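Local coordinates for protein peptide synthetase, module 7 (Actinoplanes teichomyceticus, PDB 4TX3) that forms a condensation-type domain of a nonribosomal peptide synthetase, probably one that recruits cytochrome P450 oxygenases during glycopeptide antibiotic assembly, at residues G49-A54 against A160-R165; A257-P262 against R326-V331. One frame throughout, in Å; residues are numbered along the deposited sequence.

In the fold
The condensation-type fold is built as two lobes resembling chloramphenicol acetyltransferase. Contact 1 lies in the N-terminal lobe and contact 2 in the C-terminal one. Their centres are 47 Å apart, on opposite sides of the chain's centre, and they share no helix or strand. Both join the lead-in to a helix with a second helix later in the chain. Both are partly buried, and neither is deep core. In each, one long side chain does most of the reaching. Contact 1 is polar and specific: a tyrosine hydroxyl takes a backbone N-H and meets a water. Contact 2 is van der Waals contact of a glutamine amide with small residues.

Contact 1 (G49-A54 against A160-R165); sequences GRLDVA and AAYGAR
Tyr-162, on helix 148-166, reaches the turn that leads from strand 40-49 into helix 53-66 and meets Asp-52, the N-cap residue of that helix. Its CG stands anti to the backbone N (chi1 180°), which sends the ring out from its own helix so that the hydroxyl arrives first. The hydroxyl oxygen OH accepts the backbone N-H of Asp-52, with N to OH at 2.9 Å and an almost straight angle of 170°. The donor lies in the ring plane, at the edge. Water 1 lies in that plane too, 2.6 Å from Tyr-162 OH. This water donates to Arg-50 O at 3.0 Å and so ties the hydroxyl to a second peptide of the turn. In the N-cap, Asp-52 OD1 bonds to Ala-55 N, so the same residue starts the helix with its side chain and holds Tyr-162 with its backbone. Asp-52 CB rests 3.5 Å from Tyr-162 OH, and Asp-52 O sits at the ring edge, 3.4 Å from CE1. Leu-51 CD1 approaches obliquely, 3.6 Å from the hydroxyl oxygen. A phenylalanine in place of Tyr-162 would probably leave Asp-52 N and the water without their shared partner. Leu-383 of the neighbouring strand 383-388 touches both Leu-51 and Tyr-162. Arg-165, one turn further along, forms a salt bridge to Asp-62 of helix 53-66.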
# COMPACT_ATOMS: atom_id res chain seq x y z
N GLY B 49 19.30 18.51 0.67
CA GLY B 49 18.73 19.44 -0.29
C GLY B 49 18.28 20.72 0.39
O GLY B 49 18.54 20.93 1.57
N ARG B 50 17.60 21.58 -0.35
CA ARG B 50 17.14 22.83 0.24
C ARG B 50 15.81 22.63 0.96
O ARG B 50 14.75 22.47 0.35
CB ARG B 50 17.06 23.93 -0.81
CG ARG B 50 18.43 24.52 -1.04
CD ARG B 50 18.39 25.75 -1.91
NE ARG B 50 17.91 26.92 -1.18
CZ ARG B 50 18.67 27.68 -0.39
NH1 ARG B 50 19.95 27.36 -0.20
NH2 ARG B 50 18.15 28.74 0.20
N LEU B 51 15.91 22.65 2.28
CA LEU B 51 14.81 22.42 3.17
C LEU B 51 14.09 23.72 3.50
O LEU B 51 14.69 24.69 3.96
CB LEU B 51 15.33 21.74 4.43
CG LEU B 51 14.36 21.50 5.59
CD1 LEU B 51 13.21 20.65 5.09
CD2 LEU B 51 15.08 20.84 6.77
N ASP B 52 12.79 23.75 3.28
CA ASP B 52 12.00 24.91 3.65
C ASP B 52 11.57 24.69 5.11
O ASP B 52 10.58 24.01 5.38
CB ASP B 52 10.82 25.07 2.69
CG ASP B 52 10.06 26.39 2.88
OD1 ASP B 52 10.04 26.92 4.01
OD2 ASP B 52 9.47 26.86 1.87
N VAL B 53 12.34 25.26 6.04
CA VAL B 53 12.17 24.94 7.45
C VAL B 53 10.83 25.45 7.99
O VAL B 53 10.12 24.74 8.71
CB VAL B 53 13.34 25.51 8.31
CG1 VAL B 53 13.15 25.14 9.76
CG2 VAL B 53 14.67 24.97 7.81
N ALA B 54 10.45 26.68 7.63
CA ALA B 54 9.13 27.17 8.03
C ALA B 54 8.00 26.27 7.48
O ALA B 54 6.98 26.05 8.15
CB ALA B 54 8.95 28.60 7.57
N ALA B 160 2.66 15.09 2.34
CA ALA B 160 1.54 15.77 1.69
C ALA B 160 1.43 17.23 2.13
O ALA B 160 1.24 18.13 1.31
CB ALA B 160 0.23 15.03 1.97
N ALA B 161 1.56 17.46 3.44
CA ALA B 161 1.45 18.81 3.98
C ALA B 161 2.70 19.65 3.66
O ALA B 161 2.58 20.85 3.40
CB ALA B 161 1.21 18.76 5.46
N TYR B 162 3.89 19.04 3.65
CA TYR B 162 5.11 19.77 3.30
C TYR B 162 5.05 20.25 1.85
O TYR B 162 5.43 21.38 1.55
CB TYR B 162 6.36 18.93 3.52
CG TYR B 162 7.66 19.64 3.16
CD1 TYR B 162 8.14 20.69 3.94
CD2 TYR B 162 8.41 19.26 2.04
CE1 TYR B 162 9.32 21.34 3.62
CE2 TYR B 162 9.60 19.91 1.72
CZ TYR B 162 10.06 20.95 2.52
OH TYR B 162 11.24 21.60 2.21
N GLY B 163 4.57 19.38 0.96
CA GLY B 163 4.37 19.73 -0.43
C GLY B 163 3.60 21.03 -0.58
O GLY B 163 4.08 21.97 -1.22
N ALA B 164 2.42 21.10 0.03
CA ALA B 164 1.56 22.28 -0.06
C ALA B 164 2.16 23.52 0.60
O ALA B 164 2.21 24.59 -0.01
CB ALA B 164 0.19 21.98 0.55
N ARG B 165 2.59 23.37 1.86
CA ARG B 165 3.15 24.49 2.62
C ARG B 165 4.41 25.04 1.95
O ARG B 165 4.64 26.25 1.93
CB ARG B 165 3.46 24.05 4.05
CG ARG B 165 2.25 23.82 4.91
CD ARG B 165 1.44 25.11 5.10
NE ARG B 165 0.39 24.90 6.08
CZ ARG B 165 -0.56 25.78 6.38
NH1 ARG B 165 -0.62 26.96 5.77
NH2 ARG B 165 -1.48 25.46 7.29
O HOH W 1 12.17 21.10 -0.14

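Contact 2 (A257-P262 against R326-V331); sequences AGADMP and RVQEAV
Gln-328 projects from helix 320-334 onto the loop that joins helix 244-255 to helix 261-278. Its side chain carries the whole contact, touching Ala-257, Gly-258 and Ala-259. CG is anti to the backbone N (chi1 173°), and the chain stays extended beyond it (chi2 179°). This carries the amide out from the helix to the loop. The last torsion, chi3 -6°, brings OE1 onto the same side as CB and leaves NE2 at the far end. The two ends of the amide therefore meet different residues. OE1 lies 3.3 Å from Ala-259 CB, and NE2 lies 3.6 Å from Gly-258 CA. The methyl of Ala-259 lies over the face of the amide, almost straight above OE1, and points toward the helix. Ala-259 N is 3.5 Å from Gln-328 OE1, also well above that plane, and the pair is not a hydrogen bond. Gly-258 suits its place: a CB there would clash with NE2. Ala-257 CB is only a loose neighbour, 4.4 Å from Gln-328 OE1, in a poorly ordered part of the loop.

Beyond the loop, Gln-328 also touches Gln-263 in the first turn of helix 261-278. Val-327 and Val-331 of the same helix 320-334 pack on Gln-263 as well. They also touch strand 306-313, at Thr-312 and Val-310 respectively. The valines join the two helices directly, next to the contact that Gln-328 makes with the loop. Between the two segments the amide makes van der Waals contacts and no hydrogen bond, so they probably fix its rotation less strictly than a bonded contact would.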
# COMPACT_ATOMS: atom_id res chain seq x y z
N ALA B 257 -1.31 -29.95 5.30
CA ALA B 257 -2.10 -29.19 6.29
C ALA B 257 -2.18 -27.71 5.87
O ALA B 257 -1.71 -27.34 4.79
CB ALA B 257 -1.54 -29.33 7.70
N GLY B 258 -2.77 -26.86 6.70
CA GLY B 258 -3.13 -25.53 6.25
C GLY B 258 -2.30 -24.39 6.81
O GLY B 258 -2.62 -23.23 6.58
N ALA B 259 -1.24 -24.72 7.53
CA ALA B 259 -0.56 -23.73 8.35
C ALA B 259 0.44 -22.87 7.59
O ALA B 259 1.33 -23.37 6.90
CB ALA B 259 0.13 -24.41 9.52
N ASP B 260 0.30 -21.56 7.74
CA ASP B 260 1.25 -20.63 7.15
C ASP B 260 2.53 -20.55 7.98
O ASP B 260 2.61 -21.07 9.09
CB ASP B 260 0.61 -19.25 7.01
CG ASP B 260 0.04 -18.74 8.32
OD1 ASP B 260 -0.24 -19.59 9.21
OD2 ASP B 260 -0.13 -17.51 8.46
N MET B 261 3.54 -19.88 7.43
CA MET B 261 4.84 -19.79 8.06
C MET B 261 4.81 -19.21 9.49
O MET B 261 5.55 -19.70 10.35
CB MET B 261 5.78 -18.95 7.19
CG MET B 261 7.20 -18.91 7.70
SD MET B 261 7.98 -20.53 7.54
CE MET B 261 7.63 -20.96 5.83
N PRO B 262 4.00 -18.16 9.76
CA PRO B 262 4.02 -17.65 11.15
C PRO B 262 3.67 -18.71 12.18
O PRO B 262 4.23 -18.71 13.28
CB PRO B 262 2.96 -16.54 11.13
CG PRO B 262 2.93 -16.08 9.71
CD PRO B 262 3.19 -17.29 8.87
N ARG B 326 -1.69 -28.37 16.73
CA ARG B 326 -2.21 -27.80 17.99
C ARG B 326 -2.20 -26.26 17.97
O ARG B 326 -3.14 -25.62 18.45
CB ARG B 326 -1.42 -28.29 19.20
CG ARG B 326 -1.66 -29.72 19.56
CD ARG B 326 -0.80 -30.16 20.74
NE ARG B 326 -0.63 -31.61 20.72
CZ ARG B 326 0.14 -32.29 21.57
NH1 ARG B 326 0.81 -31.67 22.54
NH2 ARG B 326 0.22 -33.61 21.45
N VAL B 327 -1.12 -25.69 17.43
CA VAL B 327 -1.01 -24.25 17.28
C VAL B 327 -2.11 -23.74 16.36
O VAL B 327 -2.83 -22.80 16.69
CB VAL B 327 0.38 -23.84 16.70
CG1 VAL B 327 0.36 -22.42 16.10
CG2 VAL B 327 1.46 -23.98 17.77
N GLN B 328 -2.25 -24.40 15.22
CA GLN B 328 -3.16 -23.97 14.18
C GLN B 328 -4.59 -24.07 14.67
O GLN B 328 -5.41 -23.20 14.39
CB GLN B 328 -2.94 -24.80 12.92
CG GLN B 328 -3.95 -24.56 11.81
CD GLN B 328 -3.64 -25.40 10.57
OE1 GLN B 328 -2.60 -26.08 10.51
NE2 GLN B 328 -4.54 -25.35 9.59
N GLU B 329 -4.90 -25.12 15.41
CA GLU B 329 -6.23 -25.25 15.97
C GLU B 329 -6.50 -24.13 16.98
O GLU B 329 -7.54 -23.47 16.91
CB GLU B 329 -6.41 -26.61 16.63
CG GLU B 329 -7.75 -26.74 17.29
CD GLU B 329 -8.05 -28.17 17.67
OE1 GLU B 329 -7.86 -28.51 18.86
OE2 GLU B 329 -8.48 -28.94 16.78
N ALA B 330 -5.56 -23.91 17.91
CA ALA B 330 -5.68 -22.85 18.91
C ALA B 330 -5.82 -21.46 18.29
O ALA B 330 -6.64 -20.66 18.73
CB ALA B 330 -4.48 -22.89 19.84
N VAL B 331 -5.02 -21.17 17.26
CA VAL B 331 -5.04 -19.84 16.65
C VAL B 331 -6.37 -19.59 15.95
O VAL B 331 -7.00 -18.56 16.16
CB VAL B 331 -3.88 -19.66 15.65
CG1 VAL B 331 -4.04 -18.36 14.87
CG2 VAL B 331 -2.55 -19.68 16.37